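Local atomic coordinates of Nrps/pks (Streptomyces albus, PDB entry 4OPE), a protein that probably condenses acyl units by decarboxylative Claisen condensation during oxazolomycin assembly, as a ketosynthase domain of an AT-less type I polyketide synthase. Residues V281-L295 / L317-F330. Sequence-based numbering, arbitrary orientation.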
ATOM      1  N   VAL A 281       4.986 -15.671  12.709  1.00 43.33           N
ATOM      2  CA  VAL A 281       5.081 -15.894  14.130  1.00 43.73           C
ATOM      3  C   VAL A 281       5.663 -14.611  14.754  1.00 44.26           C
ATOM      4  O   VAL A 281       6.778 -14.155  14.381  1.00 43.81           O
ATOM      5  CB  VAL A 281       5.978 -17.116  14.468  1.00 45.74           C
ATOM      6  CG1 VAL A 281       6.575 -16.993  15.870  1.00 46.71           C
ATOM      7  CG2 VAL A 281       5.185 -18.404  14.329  1.00 44.19           C
ATOM      8  N   PRO A 282       4.937 -14.057  15.749  1.00 41.34           N
ATOM      9  CA  PRO A 282       5.329 -12.789  16.299  1.00 37.91           C
ATOM     10  C   PRO A 282       6.685 -12.845  16.937  1.00 37.94           C
ATOM     11  O   PRO A 282       7.029 -13.810  17.624  1.00 39.76           O
ATOM     12  CB  PRO A 282       4.266 -12.485  17.335  1.00 39.57           C
ATOM     13  CG  PRO A 282       3.173 -13.472  17.133  1.00 41.49           C
ATOM     14  CD  PRO A 282       3.734 -14.622  16.385  1.00 40.83           C
ATOM     15  N   ASN A 283       7.440 -11.780  16.711  1.00 37.09           N
ATOM     16  CA  ASN A 283       8.800 -11.679  17.143  1.00 36.83           C
ATOM     17  C   ASN A 283       8.958 -10.560  18.171  1.00 37.27           C
ATOM     18  O   ASN A 283       8.877  -9.393  17.852  1.00 36.60           O
ATOM     19  CB  ASN A 283       9.687 -11.412  15.940  1.00 35.90           C
ATOM     20  CG  ASN A 283      11.125 -11.245  16.320  1.00 37.93           C
ATOM     21  OD1 ASN A 283      11.480 -11.235  17.505  1.00 37.65           O
ATOM     22  ND2 ASN A 283      11.980 -11.096  15.312  1.00 41.70           N
ATOM     23  N   PRO A 284       9.256 -10.920  19.412  1.00 39.29           N
ATOM     24  CA  PRO A 284       9.268  -9.893  20.444  1.00 39.41           C
ATOM     25  C   PRO A 284      10.546  -9.082  20.416  1.00 39.82           C
ATOM     26  O   PRO A 284      10.610  -8.018  20.994  1.00 39.31           O
ATOM     27  CB  PRO A 284       9.137 -10.709  21.737  1.00 39.04           C
ATOM     28  CG  PRO A 284       9.808 -11.982  21.414  1.00 38.38           C
ATOM     29  CD  PRO A 284       9.527 -12.261  19.962  1.00 38.79           C
ATOM     30  N   ARG A 285      11.567  -9.574  19.759  1.00 42.32           N
ATOM     31  CA  ARG A 285      12.751  -8.760  19.592  1.00 48.25           C
ATOM     32  C   ARG A 285      12.401  -7.535  18.749  1.00 44.69           C
ATOM     33  O   ARG A 285      12.745  -6.409  19.092  1.00 46.74           O
ATOM     34  CB  ARG A 285      13.869  -9.570  18.926  1.00 57.67           C
ATOM     35  CG  ARG A 285      15.258  -8.949  19.021  1.00 66.36           C
ATOM     36  CD  ARG A 285      16.143  -9.233  17.797  1.00 78.71           C
ATOM     37  NE  ARG A 285      16.173  -8.084  16.870  1.00 85.59           N
ATOM     38  CZ  ARG A 285      15.590  -8.019  15.665  1.00 90.80           C
ATOM     39  NH1 ARG A 285      15.692  -6.892  14.959  1.00 89.89           N
ATOM     40  NH2 ARG A 285      14.914  -9.056  15.148  1.00 94.19           N
ATOM     41  N   ALA A 286      11.695  -7.762  17.657  1.00 41.94           N
ATOM     42  CA  ALA A 286      11.400  -6.714  16.707  1.00 41.12           C
ATOM     43  C   ALA A 286      10.347  -5.767  17.261  1.00 39.68           C
ATOM     44  O   ALA A 286      10.432  -4.559  17.060  1.00 39.58           O
ATOM     45  CB  ALA A 286      10.922  -7.331  15.403  1.00 43.11           C
ATOM     46  N   GLN A 287       9.370  -6.303  17.982  1.00 36.87           N
ATOM     47  CA  GLN A 287       8.434  -5.475  18.681  1.00 36.24           C
ATOM     48  C   GLN A 287       9.154  -4.552  19.640  1.00 36.64           C
ATOM     49  O   GLN A 287       8.868  -3.349  19.726  1.00 40.61           O
ATOM     50  CB  GLN A 287       7.439  -6.328  19.452  1.00 38.23           C
ATOM     51  CG  GLN A 287       6.537  -7.187  18.551  1.00 38.56           C
ATOM     52  CD  GLN A 287       5.507  -8.036  19.315  1.00 37.44           C
ATOM     53  OE1 GLN A 287       5.278  -7.848  20.499  1.00 36.97           O
ATOM     54  NE2 GLN A 287       4.861  -8.945  18.610  1.00 37.84           N
ATOM     55  N   GLY A 288      10.098  -5.103  20.366  1.00 36.10           N
ATOM     56  CA  GLY A 288      10.905  -4.311  21.277  1.00 37.13           C
ATOM     57  C   GLY A 288      11.663  -3.163  20.614  1.00 38.02           C
ATOM     58  O   GLY A 288      11.631  -2.006  21.101  1.00 37.41           O
ATOM     59  N   VAL A 289      12.341  -3.472  19.521  1.00 37.08           N
ATOM     60  CA  VAL A 289      13.054  -2.462  18.773  1.00 39.85           C
ATOM     61  C   VAL A 289      12.131  -1.336  18.299  1.00 41.57           C
ATOM     62  O   VAL A 289      12.405  -0.148  18.511  1.00 41.45           O
ATOM     63  CB  VAL A 289      13.738  -3.076  17.544  1.00 41.41           C
ATOM     64  CG1 VAL A 289      14.367  -1.995  16.680  1.00 41.05           C
ATOM     65  CG2 VAL A 289      14.781  -4.088  18.003  1.00 40.95           C
ATOM     66  N   LEU A 290      11.025  -1.727  17.662  1.00 43.39           N
ATOM     67  CA  LEU A 290      10.034  -0.789  17.121  1.00 39.82           C
ATOM     68  C   LEU A 290       9.558   0.185  18.199  1.00 39.49           C
ATOM     69  O   LEU A 290       9.650   1.395  18.031  1.00 38.53           O
ATOM     70  CB  LEU A 290       8.862  -1.581  16.590  1.00 39.95           C
ATOM     71  CG  LEU A 290       7.683  -0.764  16.091  1.00 42.72           C
ATOM     72  CD1 LEU A 290       7.973  -0.196  14.716  1.00 45.34           C
ATOM     73  CD2 LEU A 290       6.414  -1.591  16.068  1.00 43.89           C
ATOM     74  N   ILE A 291       9.069  -0.351  19.311  1.00 37.40           N
ATOM     75  CA  ILE A 291       8.548   0.472  20.374  1.00 38.35           C
ATOM     76  C   ILE A 291       9.629   1.387  20.984  1.00 41.65           C
ATOM     77  O   ILE A 291       9.370   2.556  21.303  1.00 41.33           O
ATOM     78  CB  ILE A 291       7.909  -0.416  21.470  1.00 38.33           C
ATOM     79  CG1 ILE A 291       6.627  -1.073  20.939  1.00 38.10           C
ATOM     80  CG2 ILE A 291       7.508   0.398  22.670  1.00 37.61           C
ATOM     81  CD1 ILE A 291       6.047  -2.177  21.800  1.00 38.00           C
ATOM     82  N   GLY A 292      10.840   0.851  21.128  1.00 42.97           N
ATOM     83  CA  GLY A 292      11.957   1.596  21.664  1.00 42.74           C
ATOM     84  C   GLY A 292      12.256   2.789  20.818  1.00 44.16           C
ATOM     85  O   GLY A 292      12.441   3.899  21.319  1.00 47.07           O
ATOM     86  N   GLU A 293      12.262   2.560  19.523  1.00 46.12           N
ATOM     87  CA  GLU A 293      12.498   3.604  18.548  1.00 49.19           C
ATOM     88  C   GLU A 293      11.389   4.646  18.596  1.00 46.52           C
ATOM     89  O   GLU A 293      11.643   5.839  18.690  1.00 47.30           O
ATOM     90  CB  GLU A 293      12.532   2.972  17.185  1.00 57.31           C
ATOM     91  CG  GLU A 293      13.450   3.614  16.168  1.00 71.95           C
ATOM     92  CD  GLU A 293      13.601   2.701  14.960  1.00 83.46           C
ATOM     93  OE1 GLU A 293      13.970   1.523  15.196  1.00 81.73           O
ATOM     94  OE2 GLU A 293      13.301   3.135  13.808  1.00 91.48           O
ATOM     95  N   ALA A 294      10.149   4.206  18.538  1.00 44.45           N
ATOM     96  CA  ALA A 294       9.024   5.138  18.656  1.00 45.56           C
ATOM     97  C   ALA A 294       9.149   6.056  19.891  1.00 46.70           C
ATOM     98  O   ALA A 294       8.923   7.255  19.777  1.00 46.53           O
ATOM     99  CB  ALA A 294       7.719   4.371  18.724  1.00 44.13           C
ATOM    100  N   LEU A 295       9.511   5.480  21.045  1.00 45.00           N
ATOM    101  CA  LEU A 295       9.698   6.251  22.265  1.00 47.53           C
ATOM    102  C   LEU A 295      10.811   7.288  22.116  1.00 49.39           C
ATOM    103  O   LEU A 295      10.698   8.407  22.574  1.00 49.28           O
ATOM    104  CB  LEU A 295      10.015   5.335  23.424  1.00 47.59           C
ATOM    105  CG  LEU A 295       8.883   4.474  23.940  1.00 48.90           C
ATOM    106  CD1 LEU A 295       9.431   3.347  24.797  1.00 51.58           C
ATOM    107  CD2 LEU A 295       7.929   5.294  24.772  1.00 51.00           C
ATOM    108  N   LEU A 317      -0.113 -17.679  22.097  1.00 37.48           N
ATOM    109  CA  LEU A 317       1.250 -17.370  21.698  1.00 35.79           C
ATOM    110  C   LEU A 317       1.450 -15.865  21.779  1.00 35.66           C
ATOM    111  O   LEU A 317       2.426 -15.385  22.360  1.00 34.10           O
ATOM    112  CB  LEU A 317       1.509 -17.843  20.285  1.00 36.09           C
ATOM    113  CG  LEU A 317       2.822 -17.415  19.599  1.00 37.51           C
ATOM    114  CD1 LEU A 317       4.048 -17.939  20.332  1.00 39.87           C
ATOM    115  CD2 LEU A 317       2.863 -17.887  18.151  1.00 37.31           C
ATOM    116  N   GLY A 318       0.510 -15.121  21.194  1.00 34.39           N
ATOM    117  CA  GLY A 318       0.755 -13.734  20.905  1.00 34.71           C
ATOM    118  C   GLY A 318       0.750 -12.798  22.092  1.00 36.98           C
ATOM    119  O   GLY A 318       1.518 -11.827  22.090  1.00 36.85           O
ATOM    120  N   ASP A 319      -0.142 -13.044  23.076  1.00 37.55           N
ATOM    121  CA  ASP A 319      -0.313 -12.121  24.173  1.00 37.06           C
ATOM    122  C   ASP A 319       0.928 -12.062  25.052  1.00 37.84           C
ATOM    123  O   ASP A 319       1.403 -10.997  25.344  1.00 40.23           O
ATOM    124  CB  ASP A 319      -1.581 -12.443  24.960  1.00 39.43           C
ATOM    125  CG  ASP A 319      -2.876 -11.880  24.302  1.00 41.90           C
ATOM    126  OD1 ASP A 319      -2.832 -11.253  23.190  1.00 46.00           O
ATOM    127  OD2 ASP A 319      -3.954 -12.066  24.911  1.00 40.79           O
ATOM    128  N   PRO A 320       1.491 -13.210  25.451  1.00 39.31           N
ATOM    129  CA  PRO A 320       2.769 -13.189  26.179  1.00 39.34           C
ATOM    130  C   PRO A 320       3.907 -12.594  25.381  1.00 38.91           C
ATOM    131  O   PRO A 320       4.839 -12.032  25.957  1.00 38.08           O
ATOM    132  CB  PRO A 320       3.083 -14.675  26.412  1.00 38.54           C
ATOM    133  CG  PRO A 320       1.771 -15.356  26.333  1.00 39.84           C
ATOM    134  CD  PRO A 320       0.960 -14.577  25.333  1.00 40.06           C
ATOM    135  N   VAL A 321       3.875 -12.791  24.071  1.00 38.03           N
ATOM    136  CA  VAL A 321       4.901 -12.208  23.225  1.00 39.13           C
ATOM    137  C   VAL A 321       4.814 -10.689  23.241  1.00 37.90           C
ATOM    138  O   VAL A 321       5.836 -10.024  23.274  1.00 38.37           O
ATOM    139  CB  VAL A 321       4.814 -12.760  21.789  1.00 40.69           C
ATOM    140  CG1 VAL A 321       5.601 -11.919  20.787  1.00 40.31           C
ATOM    141  CG2 VAL A 321       5.312 -14.199  21.792  1.00 41.90           C
ATOM    142  N   GLU A 322       3.606 -10.144  23.230  1.00 37.40           N
ATOM    143  CA  GLU A 322       3.440  -8.696  23.261  1.00 38.06           C
ATOM    144  C   GLU A 322       4.011  -8.121  24.555  1.00 38.57           C
ATOM    145  O   GLU A 322       4.707  -7.102  24.560  1.00 38.03           O
ATOM    146  CB  GLU A 322       1.983  -8.309  23.103  1.00 37.84           C
ATOM    147  CG  GLU A 322       1.766  -6.808  23.045  1.00 40.55           C
ATOM    148  CD  GLU A 322       0.407  -6.364  22.459  1.00 42.71           C
ATOM    149  OE1 GLU A 322      -0.526  -7.202  22.309  1.00 42.25           O
ATOM    150  OE2 GLU A 322       0.283  -5.139  22.133  1.00 42.52           O
ATOM    151  N   ILE A 323       3.765  -8.803  25.651  1.00 38.28           N
ATOM    152  CA  ILE A 323       4.302  -8.321  26.896  1.00 40.44           C
ATOM    153  C   ILE A 323       5.836  -8.389  26.927  1.00 41.05           C
ATOM    154  O   ILE A 323       6.515  -7.480  27.412  1.00 45.55           O
ATOM    155  CB  ILE A 323       3.687  -9.046  28.095  1.00 39.47           C
ATOM    156  CG1 ILE A 323       2.171  -8.906  28.091  1.00 40.22           C
ATOM    157  CG2 ILE A 323       4.210  -8.439  29.368  1.00 39.61           C
ATOM    158  CD1 ILE A 323       1.675  -7.466  28.093  1.00 40.83           C
ATOM    159  N   THR A 324       6.391  -9.454  26.405  1.00 39.05           N
ATOM    160  CA  THR A 324       7.819  -9.568  26.360  1.00 39.18           C
ATOM    161  C   THR A 324       8.431  -8.484  25.502  1.00 39.60           C
ATOM    162  O   THR A 324       9.467  -7.968  25.843  1.00 41.57           O
ATOM    163  CB  THR A 324       8.189 -10.896  25.752  1.00 39.43           C
ATOM    164  OG1 THR A 324       7.525 -11.913  26.497  1.00 42.70           O
ATOM    165  CG2 THR A 324       9.691 -11.099  25.765  1.00 38.56           C
ATOM    166  N   GLY A 325       7.803  -8.151  24.377  1.00 39.24           N
ATOM    167  CA  GLY A 325       8.277  -7.063  23.517  1.00 38.82           C
ATOM    168  C   GLY A 325       8.344  -5.756  24.284  1.00 40.12           C
ATOM    169  O   GLY A 325       9.342  -5.035  24.206  1.00 41.84           O
ATOM    170  N   LEU A 326       7.290  -5.467  25.039  1.00 39.48           N
ATOM    171  CA  LEU A 326       7.211  -4.260  25.811  1.00 39.95           C
ATOM    172  C   LEU A 326       8.315  -4.212  26.839  1.00 40.02           C
ATOM    173  O   LEU A 326       9.029  -3.209  26.932  1.00 41.94           O
ATOM    174  CB  LEU A 326       5.870  -4.157  26.507  1.00 41.25           C
ATOM    175  CG  LEU A 326       4.681  -3.800  25.606  1.00 41.28           C
ATOM    176  CD1 LEU A 326       3.403  -4.160  26.303  1.00 42.24           C
ATOM    177  CD2 LEU A 326       4.636  -2.328  25.288  1.00 42.66           C
ATOM    178  N   VAL A 327       8.488  -5.290  27.596  1.00 40.18           N
ATOM    179  CA  VAL A 327       9.589  -5.374  28.578  1.00 39.18           C
ATOM    180  C   VAL A 327      10.910  -5.193  27.870  1.00 39.47           C
ATOM    181  O   VAL A 327      11.768  -4.549  28.363  1.00 44.10           O
ATOM    182  CB  VAL A 327       9.629  -6.727  29.317  1.00 40.98           C
ATOM    183  CG1 VAL A 327      10.937  -6.890  30.101  1.00 40.74           C
ATOM    184  CG2 VAL A 327       8.403  -6.912  30.237  1.00 41.40           C
ATOM    185  N   ARG A 328      11.076  -5.730  26.694  1.00 40.53           N
ATOM    186  CA  ARG A 328      12.306  -5.496  25.968  1.00 44.18           C
ATOM    187  C   ARG A 328      12.501  -4.049  25.587  1.00 44.34           C
ATOM    188  O   ARG A 328      13.624  -3.580  25.550  1.00 45.97           O
ATOM    189  CB  ARG A 328      12.378  -6.350  24.704  1.00 45.02           C
ATOM    190  CG  ARG A 328      12.512  -7.825  25.003  1.00 50.90           C
ATOM    191  CD  ARG A 328      12.864  -8.665  23.779  1.00 55.96           C
ATOM    192  NE  ARG A 328      14.027  -8.068  23.114  1.00 62.82           N
ATOM    193  CZ  ARG A 328      15.246  -8.601  23.088  1.00 65.25           C
ATOM    194  NH1 ARG A 328      15.480  -9.778  23.654  1.00 63.20           N
ATOM    195  NH2 ARG A 328      16.232  -7.951  22.467  1.00 64.46           N
ATOM    196  N   ALA A 329      11.425  -3.337  25.286  1.00 43.82           N
ATOM    197  CA  ALA A 329      11.575  -1.963  24.859  1.00 45.08           C
ATOM    198  C   ALA A 329      11.908  -1.051  26.019  1.00 48.02           C
ATOM    199  O   ALA A 329      12.630  -0.070  25.856  1.00 47.56           O
ATOM    200  CB  ALA A 329      10.317  -1.491  24.160  1.00 46.44           C
ATOM    201  N   PHE A 330      11.374  -1.388  27.189  1.00 52.37           N
ATOM    202  CA  PHE A 330      11.609  -0.639  28.443  1.00 54.48           C
ATOM    203  C   PHE A 330      12.892  -0.988  29.210  1.00 58.53           C
ATOM    204  O   PHE A 330      13.164  -0.428  30.281  1.00 54.32           O
ATOM    205  CB  PHE A 330      10.438  -0.891  29.358  1.00 52.85           C
ATOM    206  CG  PHE A 330       9.174  -0.286  28.887  1.00 54.88           C
ATOM    207  CD1 PHE A 330       9.082   0.310  27.635  1.00 53.96           C
ATOM    208  CD2 PHE A 330       8.059  -0.324  29.698  1.00 56.44           C
ATOM    209  CE1 PHE A 330       7.908   0.867  27.226  1.00 55.84           C
ATOM    210  CE2 PHE A 330       6.878   0.245  29.289  1.00 58.27           C
ATOM    211  CZ  PHE A 330       6.796   0.833  28.048  1.00 56.36           C
TER
HETATM  212  O   HOH W   1       4.865  -5.664  22.258  1.00 35.29           O
HETATM  213  O   HOH W   2       2.172 -10.423  19.913  1.00 39.23           O
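Gly288 and Gly325 meet where helices 284-295 and 318-329 of the thiolase-fold ketosynthase cross at -47°. Their axes come within 7.3 Å, and Gly288 CA lies 3.4 Å from Gly325 O in a CA-H...O contact. Gly325 CA makes a similar contact with Pro284 O. Toward the helix starts, Val321 CG1 sits between Pro282 CB, at 3.7 Å, and the Pro284 ring, which crosses the valine at about a right angle. Gln287 keeps CG anti to its carbonyl carbon (chi1 -65°) and is extended beyond it. The side chain thus crosses Val321 at about a right angle, with Gln287 NE2 3.8 Å from Val321 CG1. Water 1 donates to both Gln287 OE1 and Glu322 O, while water 2 joins NE2, weakly, to Gly318 O. A leucine here, lacking the amide, would probably leave the two waters, and through them Glu322 O and Gly318 O, without their mate on helix 284-295. Arg285 CG lies over one face of the Arg328 guanidinium, and the two guanidinium planes are 71° apart. Arg285 NH1 pairs with Asp166 of the second subunit. Ile291 also touches strands 416-422 and 427-434. Ile291 CG2 packs on Ala329 CB, and Ile291 CD1 meets Leu326 CD2 at 3.8 Å.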